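Local coordinates for protein probable N-glycosylase/DNA lyase (Thermotoga maritima, PDB 3N0U) that belongs to the 8-oxoguanine DNA glycosylase family of helix-hairpin-helix proteins, an all-helical fold, and is probably an N-glycosylase/DNA lyase, at residues Glu32-Glu44 with His145-Ile157. Numbering follows the deposited sequence. Where two conformers were deposited one is given.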
loop_
_atom_site.group_PDB
_atom_site.type_symbol
_atom_site.label_atom_id
_atom_site.label_comp_id
_atom_site.label_asym_id
_atom_site.label_seq_id
_atom_site.Cartn_x
_atom_site.Cartn_y
_atom_site.Cartn_z
ATOM N N GLU A 32 15.458 3.383 -1.308
ATOM C CA GLU A 32 15.596 4.794 -0.983
ATOM C C GLU A 32 15.046 5.661 -2.100
ATOM O O GLU A 32 14.394 6.655 -1.847
ATOM C CB GLU A 32 17.051 5.153 -0.677
ATOM C CG GLU A 32 17.557 4.548 0.612
ATOM C CD GLU A 32 16.906 5.172 1.832
ATOM O OE1 GLU A 32 16.779 6.426 1.858
ATOM O OE2 GLU A 32 16.509 4.422 2.754
ATOM N N GLN A 33 15.278 5.279 -3.343
ATOM C CA GLN A 33 14.775 6.079 -4.455
ATOM C C GLN A 33 13.258 6.023 -4.493
ATOM O O GLN A 33 12.588 7.033 -4.735
ATOM C CB GLN A 33 15.373 5.598 -5.773
ATOM C CG GLN A 33 16.793 6.113 -5.960
ATOM C CD GLN A 33 17.651 5.201 -6.815
ATOM O OE1 GLN A 33 17.168 4.591 -7.773
ATOM N NE2 GLN A 33 18.930 5.094 -6.464
ATOM N N ARG A 34 12.693 4.860 -4.185
ATOM C CA ARG A 34 11.243 4.731 -4.221
ATOM C C ARG A 34 10.631 5.568 -3.096
ATOM O O ARG A 34 9.637 6.270 -3.299
ATOM C CB ARG A 34 10.842 3.265 -4.113
ATOM C CG ARG A 34 9.360 3.018 -4.261
ATOM C CD ARG A 34 8.871 3.375 -5.649
ATOM N NE ARG A 34 9.295 2.411 -6.668
ATOM C CZ ARG A 34 10.184 2.656 -7.622
ATOM N NH1 ARG A 34 10.778 3.842 -7.718
ATOM N NH2 ARG A 34 10.478 1.698 -8.490
ATOM N N PHE A 35 11.252 5.524 -1.922
ATOM C CA PHE A 35 10.760 6.332 -0.819
ATOM C C PHE A 35 10.848 7.823 -1.068
ATOM O O PHE A 35 9.998 8.581 -0.587
ATOM C CB PHE A 35 11.391 5.956 0.520
ATOM C CG PHE A 35 10.367 5.549 1.497
ATOM C CD1 PHE A 35 9.927 4.247 1.526
ATOM C CD2 PHE A 35 9.734 6.494 2.282
ATOM C CE1 PHE A 35 8.923 3.864 2.377
ATOM C CE2 PHE A 35 8.709 6.122 3.135
ATOM C CZ PHE A 35 8.316 4.795 3.186
ATOM N N GLU A 36 11.852 8.255 -1.825
ATOM C CA GLU A 36 11.956 9.677 -2.158
ATOM C C GLU A 36 10.752 10.088 -2.999
ATOM O O GLU A 36 10.265 11.211 -2.890
ATOM C CB GLU A 36 13.274 9.970 -2.879
ATOM C CG GLU A 36 14.455 10.063 -1.936
ATOM C CD GLU A 36 15.772 9.638 -2.579
ATOM O OE1 GLU A 36 15.866 9.670 -3.830
ATOM O OE2 GLU A 36 16.713 9.269 -1.828
ATOM N N GLU A 37 10.264 9.173 -3.828
ATOM C CA GLU A 37 9.088 9.439 -4.643
ATOM C C GLU A 37 7.836 9.498 -3.756
ATOM O O GLU A 37 6.965 10.355 -3.930
ATOM C CB GLU A 37 8.957 8.389 -5.756
ATOM C CG GLU A 37 10.144 8.419 -6.743
ATOM C CD GLU A 37 10.237 7.211 -7.662
ATOM O OE1 GLU A 37 9.389 6.305 -7.557
ATOM O OE2 GLU A 37 11.177 7.174 -8.495
ATOM N N PHE A 38 7.764 8.618 -2.766
ATOM C CA PHE A 38 6.645 8.654 -1.831
ATOM C C PHE A 38 6.643 9.969 -1.061
ATOM O O PHE A 38 5.596 10.585 -0.893
ATOM C CB PHE A 38 6.731 7.514 -0.813
ATOM C CG PHE A 38 6.650 6.125 -1.416
ATOM C CD1 PHE A 38 6.100 5.902 -2.665
ATOM C CD2 PHE A 38 7.075 5.047 -0.678
ATOM C CE1 PHE A 38 6.013 4.625 -3.181
ATOM C CE2 PHE A 38 6.997 3.761 -1.182
ATOM C CZ PHE A 38 6.454 3.546 -2.433
ATOM N N LYS A 39 7.811 10.369 -0.559
ATOM C CA LYS A 39 7.912 11.603 0.231
ATOM C C LYS A 39 7.525 12.813 -0.618
ATOM O O LYS A 39 6.880 13.745 -0.122
ATOM C CB LYS A 39 9.307 11.769 0.857
ATOM C CG LYS A 39 9.584 10.757 1.963
ATOM C CD LYS A 39 10.749 11.167 2.854
ATOM C CE LYS A 39 10.341 11.216 4.331
ATOM N NZ LYS A 39 9.609 9.984 4.798
ATOM N N ARG A 40 7.895 12.782 -1.894
ATOM C CA ARG A 40 7.596 13.871 -2.822
ATOM C C ARG A 40 6.093 14.009 -2.975
ATOM O O ARG A 40 5.577 15.122 -2.993
ATOM C CB ARG A 40 8.263 13.654 -4.196
ATOM C CG ARG A 40 7.864 14.685 -5.255
ATOM C CD ARG A 40 8.456 14.349 -6.608
ATOM N NE ARG A 40 9.873 14.011 -6.499
ATOM C CZ ARG A 40 10.441 12.935 -7.040
ATOM N NH1 ARG A 40 9.720 12.079 -7.750
ATOM N NH2 ARG A 40 11.739 12.717 -6.876
ATOM N N LEU A 41 5.385 12.884 -3.058
ATOM C CA LEU A 41 3.932 12.912 -3.205
ATOM C C LEU A 41 3.288 13.537 -1.958
ATOM O O LEU A 41 2.445 14.408 -2.063
ATOM C CB LEU A 41 3.406 11.492 -3.449
ATOM C CG LEU A 41 1.889 11.363 -3.506
ATOM C CD1 LEU A 41 1.295 12.258 -4.615
ATOM C CD2 LEU A 41 1.456 9.924 -3.701
ATOM N N GLY A 42 3.683 13.087 -0.772
ATOM C CA GLY A 42 3.143 13.659 0.447
ATOM C C GLY A 42 3.474 15.138 0.638
ATOM O O GLY A 42 2.648 15.911 1.137
ATOM N N GLU A 43 4.686 15.540 0.256
ATOM C CA GLU A 43 5.155 16.911 0.498
ATOM C C GLU A 43 4.660 17.911 -0.542
ATOM O O GLU A 43 4.315 19.046 -0.201
ATOM C CB GLU A 43 6.686 16.968 0.538
ATOM C CG GLU A 43 7.340 16.365 1.782
ATOM C CD GLU A 43 6.917 17.046 3.075
ATOM O OE1 GLU A 43 6.594 18.255 3.047
ATOM O OE2 GLU A 43 6.908 16.366 4.123
ATOM N N GLU A 44 4.633 17.500 -1.805
ATOM C CA GLU A 44 4.373 18.424 -2.906
ATOM C C GLU A 44 3.086 18.098 -3.643
ATOM O O GLU A 44 2.656 18.865 -4.509
ATOM C CB GLU A 44 5.523 18.380 -3.931
ATOM C CG GLU A 44 6.950 18.448 -3.360
ATOM C CD GLU A 44 7.299 19.782 -2.721
ATOM O OE1 GLU A 44 6.447 20.702 -2.749
ATOM O OE2 GLU A 44 8.434 19.911 -2.186
ATOM N N HIS A 145 -1.284 1.098 2.870
ATOM C CA HIS A 145 -0.579 1.191 1.605
ATOM C C HIS A 145 -0.586 2.614 1.056
ATOM O O HIS A 145 0.468 3.145 0.682
ATOM C CB HIS A 145 -1.259 0.239 0.629
ATOM C CG HIS A 145 -0.515 0.016 -0.641
ATOM N ND1 HIS A 145 -1.032 -0.749 -1.662
ATOM C CD2 HIS A 145 0.710 0.422 -1.055
ATOM C CE1 HIS A 145 -0.167 -0.795 -2.660
ATOM N NE2 HIS A 145 0.899 -0.092 -2.317
ATOM N N PHE A 146 -1.773 3.223 1.010
ATOM C CA PHE A 146 -1.905 4.601 0.553
ATOM C C PHE A 146 -1.017 5.532 1.392
ATOM O O PHE A 146 -0.242 6.337 0.851
ATOM C CB PHE A 146 -3.372 5.057 0.625
ATOM C CG PHE A 146 -3.568 6.545 0.439
ATOM C CD1 PHE A 146 -3.383 7.131 -0.790
ATOM C CD2 PHE A 146 -3.922 7.331 1.503
ATOM C CE1 PHE A 146 -3.554 8.480 -0.956
ATOM C CE2 PHE A 146 -4.083 8.689 1.346
ATOM C CZ PHE A 146 -3.898 9.256 0.107
ATOM N N LEU A 147 -1.136 5.447 2.706
ATOM C CA LEU A 147 -0.373 6.349 3.561
ATOM C C LEU A 147 1.137 6.162 3.370
ATOM O O LEU A 147 1.892 7.130 3.210
ATOM C CB LEU A 147 -0.817 6.209 5.022
ATOM C CG LEU A 147 -2.239 6.753 5.274
ATOM C CD1 LEU A 147 -2.764 6.309 6.621
ATOM C CD2 LEU A 147 -2.268 8.281 5.161
ATOM N N ARG A 148 1.589 4.919 3.323
ATOM C CA ARG A 148 2.992 4.643 3.084
ATOM C C ARG A 148 3.456 5.263 1.764
ATOM O O ARG A 148 4.561 5.821 1.683
ATOM C CB ARG A 148 3.206 3.124 3.068
ATOM C CG ARG A 148 4.654 2.669 3.188
ATOM C CD ARG A 148 5.477 2.818 1.892
ATOM N NE ARG A 148 4.889 2.148 0.740
ATOM C CZ ARG A 148 5.103 0.880 0.411
ATOM N NH1 ARG A 148 5.858 0.108 1.163
ATOM N NH2 ARG A 148 4.512 0.366 -0.660
ATOM N N ASN A 149 2.613 5.150 0.726
ATOM C CA ASN A 149 2.954 5.656 -0.592
ATOM C C ASN A 149 2.971 7.199 -0.668
ATOM O O ASN A 149 3.355 7.768 -1.687
ATOM C CB ASN A 149 2.058 5.063 -1.680
ATOM C CG ASN A 149 2.459 3.647 -2.060
ATOM O OD1 ASN A 149 3.180 2.983 -1.346
ATOM N ND2 ASN A 149 1.983 3.193 -3.184
ATOM N N THR A 150 2.563 7.865 0.406
ATOM C CA THR A 150 2.692 9.314 0.502
ATOM C C THR A 150 3.827 9.710 1.458
ATOM O O THR A 150 3.985 10.878 1.786
ATOM C CB THR A 150 1.385 9.988 0.989
ATOM O OG1 THR A 150 1.192 9.753 2.398
ATOM C CG2 THR A 150 0.214 9.475 0.215
ATOM N N GLY A 151 4.601 8.725 1.899
ATOM C CA GLY A 151 5.785 8.957 2.709
ATOM C C GLY A 151 5.693 8.523 4.162
ATOM O O GLY A 151 6.678 8.647 4.901
ATOM N N VAL A 152 4.537 8.018 4.593
ATOM C CA VAL A 152 4.399 7.581 5.989
ATOM C C VAL A 152 5.227 6.320 6.259
ATOM O O VAL A 152 5.195 5.359 5.478
ATOM C CB VAL A 152 2.917 7.333 6.367
ATOM C CG1 VAL A 152 2.795 6.670 7.735
ATOM C CG2 VAL A 152 2.129 8.659 6.341
ATOM N N GLU A 153 5.986 6.316 7.348
ATOM C CA GLU A 153 6.847 5.176 7.634
ATOM C C GLU A 153 6.380 4.279 8.772
ATOM O O GLU A 153 6.913 3.176 8.951
ATOM C CB GLU A 153 8.274 5.670 7.892
ATOM C CG GLU A 153 8.928 6.221 6.604
ATOM C CD GLU A 153 10.393 6.613 6.747
ATOM O OE1 GLU A 153 11.218 5.750 7.151
ATOM O OE2 GLU A 153 10.722 7.781 6.418
ATOM N N ASP A 154 5.362 4.729 9.502
ATOM C CA ASP A 154 4.940 4.114 10.755
ATOM C C ASP A 154 4.111 2.836 10.608
ATOM O O ASP A 154 3.919 2.118 11.599
ATOM C CB ASP A 154 4.092 5.128 11.544
ATOM C CG ASP A 154 4.732 6.517 11.610
ATOM O OD1 ASP A 154 4.864 7.195 10.555
ATOM O OD2 ASP A 154 5.070 6.943 12.730
ATOM N N LEU A 155 3.620 2.558 9.397
ATOM C CA LEU A 155 2.566 1.544 9.200
ATOM C C LEU A 155 3.031 0.364 8.361
ATOM O O LEU A 155 3.793 0.538 7.427
ATOM C CB LEU A 155 1.346 2.172 8.514
ATOM C CG LEU A 155 0.769 3.432 9.183
ATOM C CD1 LEU A 155 -0.484 3.884 8.405
ATOM C CD2 LEU A 155 0.461 3.185 10.678
ATOM N N ALA A 156 2.582 -0.836 8.726
ATOM C CA ALA A 156 2.789 -2.027 7.911
ATOM C C ALA A 156 1.667 -2.235 6.921
ATOM O O ALA A 156 0.505 -1.883 7.183
ATOM C CB ALA A 156 2.883 -3.251 8.792
ATOM N N ILE A 157 2.016 -2.845 5.791
ATOM C CA ILE A 157 1.048 -3.231 4.774
ATOM C C ILE A 157 0.950 -4.751 4.793
ATOM O O ILE A 157 1.768 -5.458 4.199
ATOM C CB ILE A 157 1.472 -2.738 3.375
ATOM C CG1 ILE A 157 1.732 -1.228 3.404
ATOM C CG2 ILE A 157 0.409 -3.066 2.364
ATOM C CD1 ILE A 157 2.543 -0.741 2.184
HETATM O O HOH W 1 5.836 12.980 2.797
#
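The ring of Phe38 carries the side-chain amide of Asn149 on one face, the planes 17° apart, with OD1 offset toward the rim 3.5 Å from Phe38 CZ. This stack packs the long helix 13-44 against the Schellman motif that ends helix 140-148. Asn149 CA lies over a face of the same ring as a CH-pi contact, 3.9 Å from the centroid. The opposite face from OD1 meets Arg34 O of its own helix, and Phe35 CE1 the edge. Phe38 CE2 in turn sits over one face of the Arg148 guanidinium, the two planes 14° apart; Ile157 CD1 is 3.4 Å above the other, over its centre. Phe35 receives Phe38 CD2 over one face, while Gly151 O and Val152 O approach its edge.

The Schellman motif rests on Val152 N to Leu147 O (3.1 Å) and Gly151 N to Arg148 O (2.9 Å), with Gly151, at positive phi, as C-prime residue. CG of Arg148 lies anti to the backbone N, and the chain bends at chi2 (-77°) and chi3, so NE and NH2 both grip Asn149 OD1 in the guanidinium plane; NH1 is salt-bridged to Asp206. The grip on OD1, with ND2 hydrogen-bonded to Glu53 OE2 and Lys219 O, probably fixes the amide's rotation.

At the type I turn from Arg148 to Gly151, Lys39 CA and Gly151 CA are 4.2 Å apart. Gly42 CA makes a CA-H...O contact of 3.2 Å with Thr150 O, and a water donates to both Lys39 O and Thr150 O. Solvent-exposed Lys39 bonds weakly through NZ to Gly151 O. Lys39 NZ also forms a 3.0 Å salt bridge with Glu153 OE2, at its anti lone pair, while Glu153 OE1 is hydrogen-bonded to Ser201 OG.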